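Local structure of sensor protein, Kinase (Polaromonas sp. JS666, 3GRC) at residues A[57-62]-A[87-92]; A[9-14]-A[31-36]. The protein probably serves as the receiver domain of a two-component sensor histidine kinase, accepting a phosphoryl group on an aspartate to relay a signal. All blocks are in the same frame, centred on the assembly; numbering follows the deposited sequence.

Interaction 1. Residues A[57-62]-A[87-92]; sequences DLNLPD and SANARE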
loop_
_atom_site.group_PDB
_atom_site.type_symbol
_atom_site.label_atom_id
_atom_site.label_comp_id
_atom_site.label_asym_id
_atom_site.label_seq_id
_atom_site.Cartn_x
_atom_site.Cartn_y
_atom_site.Cartn_z
ATOM N N ASP A 57 -2.286 -1.700 4.950
ATOM C CA ASP A 57 -2.326 -2.453 6.188
ATOM C C ASP A 57 -3.590 -3.301 6.084
ATOM O O ASP A 57 -4.665 -2.784 5.787
ATOM C CB ASP A 57 -2.438 -1.484 7.365
ATOM C CG ASP A 57 -2.581 -2.188 8.702
ATOM O OD1 ASP A 57 -2.413 -3.432 8.758
ATOM O OD2 ASP A 57 -2.850 -1.478 9.707
ATOM N N LEU A 58 -3.470 -4.598 6.316
ATOM C CA LEU A 58 -4.622 -5.475 6.234
ATOM C C LEU A 58 -5.613 -5.275 7.378
ATOM O O LEU A 58 -6.819 -5.424 7.195
ATOM C CB LEU A 58 -4.155 -6.922 6.200
ATOM C CG LEU A 58 -4.424 -7.699 4.912
ATOM C CD1 LEU A 58 -3.999 -6.892 3.695
ATOM C CD2 LEU A 58 -3.683 -9.022 4.978
ATOM N N ASN A 59 -5.106 -4.911 8.551
ATOM C CA ASN A 59 -5.956 -4.716 9.727
ATOM C C ASN A 59 -6.409 -3.278 9.970
ATOM O O ASN A 59 -5.923 -2.617 10.884
ATOM C CB ASN A 59 -5.228 -5.231 10.965
ATOM C CG ASN A 59 -4.845 -6.693 10.843
ATOM O OD1 ASN A 59 -5.709 -7.568 10.773
ATOM N ND2 ASN A 59 -3.546 -6.966 10.805
ATOM N N LEU A 60 -7.346 -2.800 9.161
ATOM C CA LEU A 60 -7.857 -1.439 9.309
ATOM C C LEU A 60 -9.161 -1.424 10.109
ATOM O O LEU A 60 -9.901 -2.407 10.124
ATOM C CB LEU A 60 -8.099 -0.819 7.938
ATOM C CG LEU A 60 -6.899 -0.834 6.998
ATOM C CD1 LEU A 60 -7.341 -0.407 5.615
ATOM C CD2 LEU A 60 -5.808 0.077 7.547
ATOM N N PRO A 61 -9.463 -0.295 10.772
ATOM C CA PRO A 61 -10.685 -0.147 11.579
ATOM C C PRO A 61 -11.984 -0.333 10.784
ATOM O O PRO A 61 -12.654 -1.355 10.933
ATOM C CB PRO A 61 -10.547 1.260 12.163
ATOM C CG PRO A 61 -9.767 1.995 11.098
ATOM C CD PRO A 61 -8.715 0.977 10.708
ATOM N N ASP A 62 -12.326 0.646 9.945
ATOM C CA ASP A 62 -13.545 0.588 9.128
ATOM C C ASP A 62 -13.623 -0.642 8.213
ATOM O O ASP A 62 -14.196 -1.666 8.587
ATOM C CB ASP A 62 -13.718 1.887 8.294
ATOM C CG ASP A 62 -12.458 2.293 7.503
ATOM O OD1 ASP A 62 -11.491 1.501 7.399
ATOM O OD2 ASP A 62 -12.446 3.428 6.968
ATOM N N SER A 87 1.530 -5.746 6.426
ATOM C CA SER A 87 0.652 -6.044 7.531
ATOM C C SER A 87 1.154 -7.219 8.340
ATOM O O SER A 87 1.917 -8.051 7.845
ATOM C CB SER A 87 -0.752 -6.331 6.972
ATOM O OG SER A 87 -1.702 -6.484 7.992
ATOM N N ALA A 88 0.701 -7.279 9.588
ATOM C CA ALA A 88 1.078 -8.327 10.526
ATOM C C ALA A 88 0.645 -9.725 10.081
ATOM O O ALA A 88 1.379 -10.704 10.233
ATOM C CB ALA A 88 0.488 -8.010 11.894
ATOM N N ASN A 89 -0.555 -9.820 9.540
ATOM C CA ASN A 89 -1.059 -11.103 9.084
ATOM C C ASN A 89 -1.029 -11.114 7.550
ATOM O O ASN A 89 -1.987 -11.543 6.901
ATOM C CB ASN A 89 -2.490 -11.299 9.596
ATOM C CG ASN A 89 -2.642 -10.927 11.071
ATOM O OD1 ASN A 89 -2.786 -9.754 11.419
ATOM N ND2 ASN A 89 -2.596 -11.925 11.941
ATOM N N ALA A 90 0.083 -10.646 6.983
ATOM C CA ALA A 90 0.239 -10.567 5.535
ATOM C C ALA A 90 0.237 -11.911 4.837
ATOM O O ALA A 90 -0.447 -12.096 3.831
ATOM C CB ALA A 90 1.509 -9.824 5.196
ATOM N N ARG A 91 1.007 -12.849 5.374
ATOM C CA ARG A 91 1.130 -14.180 4.799
ATOM C C ARG A 91 -0.216 -14.903 4.743
ATOM O O ARG A 91 -0.623 -15.372 3.677
ATOM C CB ARG A 91 2.153 -14.981 5.601
ATOM C CG ARG A 91 2.517 -16.337 5.032
ATOM C CD ARG A 91 3.599 -16.984 5.891
ATOM N NE ARG A 91 3.895 -18.352 5.478
ATOM C CZ ARG A 91 4.793 -19.136 6.067
ATOM N NH1 ARG A 91 5.491 -18.686 7.103
ATOM N NH2 ARG A 91 4.990 -20.370 5.619
ATOM N N GLU A 92 -0.911 -14.995 5.875
ATOM C CA GLU A 92 -2.213 -15.660 5.889
ATOM C C GLU A 92 -3.246 -14.892 5.063
ATOM O O GLU A 92 -4.203 -15.478 4.567
ATOM C CB GLU A 92 -2.726 -15.843 7.321
ATOM C CG GLU A 92 -2.512 -14.654 8.246
ATOM C CD GLU A 92 -1.205 -14.741 9.041
ATOM O OE1 GLU A 92 -0.108 -14.607 8.447
ATOM O OE2 GLU A 92 -1.284 -14.946 10.273
HETATM O O HOH W 1 -0.723 -4.842 10.451
#
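Ser87 faces Asp57 and Leu58 where two loops leave the parallel sheet of a CheY-like receiver domain, at the C-terminal ends of strands 82-86 and 53-56. In this family an aspartate at the place of Asp57 is the usual phosphoryl acceptor and a serine or threonine at that of Ser87 lies beside it, so the pair probably marks the active site. With OG set opposite its own backbone N (chi1 -173°), Ser87 reaches over the loop, its OG 3.2 Å from Asp57 OD1 and 3.1 Å from Leu58 CB. Next along the chain, Ala88 joins in through its backbone: a water donates to Asp57 OD1 and accepts from Ala88 N (3.0 Å). That same OD1 receives Asn59 N from well above the carboxylate plane in an Asx turn, which shapes the loop that carries Asn59. Asn89, inside the type I turn from Ser87 to Ala90, supplies the side-chain bond: its OD1 accepts Asn59 ND2 at 3.0 Å, in the carbonyl plane, while the two amide planes stand nearly perpendicular (86°). Alongside these polar contacts, Leu58 CD2 lies 3.6 Å from Asn89 O and 4.3 Å from Ala90 CA, where helix 90-97 starts.

Interaction 2. Residues A[9-14]-A[31-36]; sequences ILICED and FDSDMV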
loop_
_atom_site.group_PDB
_atom_site.type_symbol
_atom_site.label_atom_id
_atom_site.label_comp_id
_atom_site.label_asym_id
_atom_site.label_seq_id
_atom_site.Cartn_x
_atom_site.Cartn_y
_atom_site.Cartn_z
ATOM N N ILE A 9 4.107 7.983 -2.575
ATOM C CA ILE A 9 3.417 6.788 -2.085
ATOM C C ILE A 9 2.311 7.134 -1.092
ATOM O O ILE A 9 2.493 7.994 -0.240
ATOM C CB ILE A 9 4.398 5.847 -1.355
ATOM C CG1 ILE A 9 5.592 5.522 -2.254
ATOM C CG2 ILE A 9 3.681 4.581 -0.909
ATOM C CD1 ILE A 9 5.225 4.868 -3.550
ATOM N N LEU A 10 1.161 6.480 -1.200
ATOM C CA LEU A 10 0.091 6.721 -0.243
ATOM C C LEU A 10 0.122 5.599 0.799
ATOM O O LEU A 10 -0.123 4.437 0.483
ATOM C CB LEU A 10 -1.275 6.751 -0.927
ATOM C CG LEU A 10 -2.486 6.858 0.011
ATOM C CD1 LEU A 10 -2.497 8.194 0.747
ATOM C CD2 LEU A 10 -3.760 6.711 -0.809
ATOM N N ILE A 11 0.445 5.964 2.031
ATOM C CA ILE A 11 0.521 5.030 3.143
ATOM C C ILE A 11 -0.807 4.936 3.890
ATOM O O ILE A 11 -1.249 5.912 4.492
ATOM C CB ILE A 11 1.577 5.482 4.174
ATOM C CG1 ILE A 11 2.934 5.640 3.503
ATOM C CG2 ILE A 11 1.626 4.496 5.336
ATOM C CD1 ILE A 11 3.965 6.268 4.404
ATOM N N CYS A 12 -1.436 3.771 3.858
ATOM C CA CYS A 12 -2.689 3.571 4.572
ATOM C C CYS A 12 -2.346 2.620 5.702
ATOM O O CYS A 12 -2.172 1.409 5.485
ATOM C CB CYS A 12 -3.745 2.956 3.656
ATOM S SG CYS A 12 -5.330 2.583 4.427
ATOM N N GLU A 13 -2.245 3.175 6.907
ATOM C CA GLU A 13 -1.867 2.399 8.079
ATOM C C GLU A 13 -2.607 2.867 9.322
ATOM O O GLU A 13 -2.670 4.058 9.619
ATOM C CB GLU A 13 -0.346 2.509 8.281
ATOM C CG GLU A 13 0.206 2.047 9.639
ATOM C CD GLU A 13 0.021 0.566 9.910
ATOM O OE1 GLU A 13 0.527 -0.257 9.130
ATOM O OE2 GLU A 13 -0.627 0.226 10.910
ATOM N N ASP A 14 -3.175 1.912 10.033
ATOM C CA ASP A 14 -3.914 2.192 11.247
ATOM C C ASP A 14 -3.035 2.630 12.428
ATOM O O ASP A 14 -3.446 3.458 13.238
ATOM C CB ASP A 14 -4.721 0.955 11.652
ATOM C CG ASP A 14 -5.489 1.159 12.944
ATOM O OD1 ASP A 14 -6.398 2.005 12.974
ATOM O OD2 ASP A 14 -5.172 0.481 13.939
ATOM N N PHE A 31 11.356 8.203 -1.852
ATOM C CA PHE A 31 9.928 8.410 -2.058
ATOM C C PHE A 31 9.281 9.468 -1.165
ATOM O O PHE A 31 9.586 9.541 0.022
ATOM C CB PHE A 31 9.171 7.100 -1.811
ATOM C CG PHE A 31 9.466 6.013 -2.800
ATOM C CD1 PHE A 31 8.893 6.036 -4.067
ATOM C CD2 PHE A 31 10.240 4.914 -2.435
ATOM C CE1 PHE A 31 9.076 4.972 -4.950
ATOM C CE2 PHE A 31 10.424 3.849 -3.316
ATOM C CZ PHE A 31 9.838 3.881 -4.574
ATOM N N ASP A 32 8.382 10.271 -1.740
ATOM C CA ASP A 32 7.609 11.243 -0.967
ATOM C C ASP A 32 6.408 10.383 -0.590
ATOM O O ASP A 32 6.124 9.377 -1.260
ATOM C CB ASP A 32 7.084 12.419 -1.813
ATOM C CG ASP A 32 8.144 13.481 -2.102
ATOM O OD1 ASP A 32 9.015 13.727 -1.252
ATOM O OD2 ASP A 32 8.082 14.093 -3.187
ATOM N N SER A 33 5.698 10.755 0.462
ATOM C CA SER A 33 4.527 9.976 0.857
ATOM C C SER A 33 3.559 10.706 1.775
ATOM O O SER A 33 3.917 11.645 2.480
ATOM C CB SER A 33 4.953 8.663 1.520
ATOM O OG SER A 33 5.656 8.879 2.720
ATOM N N ASP A 34 2.322 10.242 1.759
ATOM C CA ASP A 34 1.276 10.801 2.573
ATOM C C ASP A 34 0.759 9.704 3.484
ATOM O O ASP A 34 0.600 8.563 3.068
ATOM C CB ASP A 34 0.124 11.309 1.701
ATOM C CG ASP A 34 0.473 12.589 0.949
ATOM O OD1 ASP A 34 1.221 13.412 1.504
ATOM O OD2 ASP A 34 -0.010 12.772 -0.188
HETATM N N MSE A 35 0.482 10.046 4.728
HETATM C CA MSE A 35 -0.039 9.055 5.654
HETATM C C MSE A 35 -1.537 9.267 5.891
HETATM O O MSE A 35 -1.992 10.384 6.097
HETATM C CB MSE A 35 0.684 9.141 7.007
HETATM C CG MSE A 35 2.200 9.153 6.948
HETATM SE SE MSE A 35 2.938 9.470 8.686
HETATM C CE MSE A 35 2.847 11.433 8.771
ATOM N N VAL A 36 -2.292 8.184 5.845
ATOM C CA VAL A 36 -3.724 8.179 6.139
ATOM C C VAL A 36 -3.948 6.950 7.011
ATOM O O VAL A 36 -3.174 6.001 6.958
ATOM C CB VAL A 36 -4.632 8.138 4.865
ATOM C CG1 VAL A 36 -4.453 9.443 4.093
ATOM C CG2 VAL A 36 -4.314 6.926 3.978
#
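Val36 O takes two donors from the neighbouring strand, Glu13 N at 3.0 Å and, in a weaker CA-H...O contact, Cys12 CA, which lies 3.4 Å from Val36 O; Glu13 N lies in the carbonyl plane. The Glu13 N bond is the last link between strands 8-12 and 32-36, the parallel pair of a beta-alpha-beta unit whose connection is helix 16-28. The pattern is the textbook parallel one: Ile11 faces Met35 but bonds to the residues on either side of it, its N giving to Asp34 O and its O receiving Val36 N, both at 2.8 Å. Ile9 does the same with Asp32 and Asp34. Leu10 and Cys12 instead bond by their backbones to strand 53-56 and, from Cys12, to Asp57 just beyond it, so strand 8-12 is held from both edges, whereas strand 32-36 ends the sheet.

On the face covered by helix 39-48, Val36 lies across Leu10 at about a right angle, Val36 CG2 meeting Leu10 CD1 at 3.9 Å. The chi1 of Val36 (-66°, to CG1) leaves CG2 between the backbone N and carbonyl carbon, and Val36 CG2 comes within 3.3 Å of Ile11 O. Asp34 shares this face, its carboxylate turned to Arg8 in a salt bridge and to Tyr51 in a hydrogen bond. The other face, toward helix 16-28, carries Ile9, Ile11, Ser33 and Met35. There Ile11 is extended (chi2 172°), which lays CD1 against Ser33, whose hydroxyl is hydrogen-bonded to Asn23 of the crossing helix. The Phe31 ring, which also meets His122, receives Ile9 obliquely: Ile9 CD1 lies beside ring atoms CD1 and CE1, and Ile9 CG1 sits 3.8 Å from Phe31 CD1.

Interaction 2 belongs to the framework of the sheet and interaction 1 to the loops at its C-terminal edge. Interaction 2 joins two strands by five regular backbone bonds with aliphatic packing on both faces; interaction 1, burying about half the area, relies on a hydrogen bond between two side-chain amides and a bridging water, with exposed residues such as Asn59 and Ala88 taking part. They meet at the end of strand 8-12, where Asp57 N probably bonds to Cys12 O and Asp57 OD2 lies 3.0 Å from Glu13 OE2. Lys110 forms a salt bridge with Glu13 and a long, weak ion pair with Asp57, and probably offsets part of the crowding of acids, consistent with the acidic pocket of receiver domains.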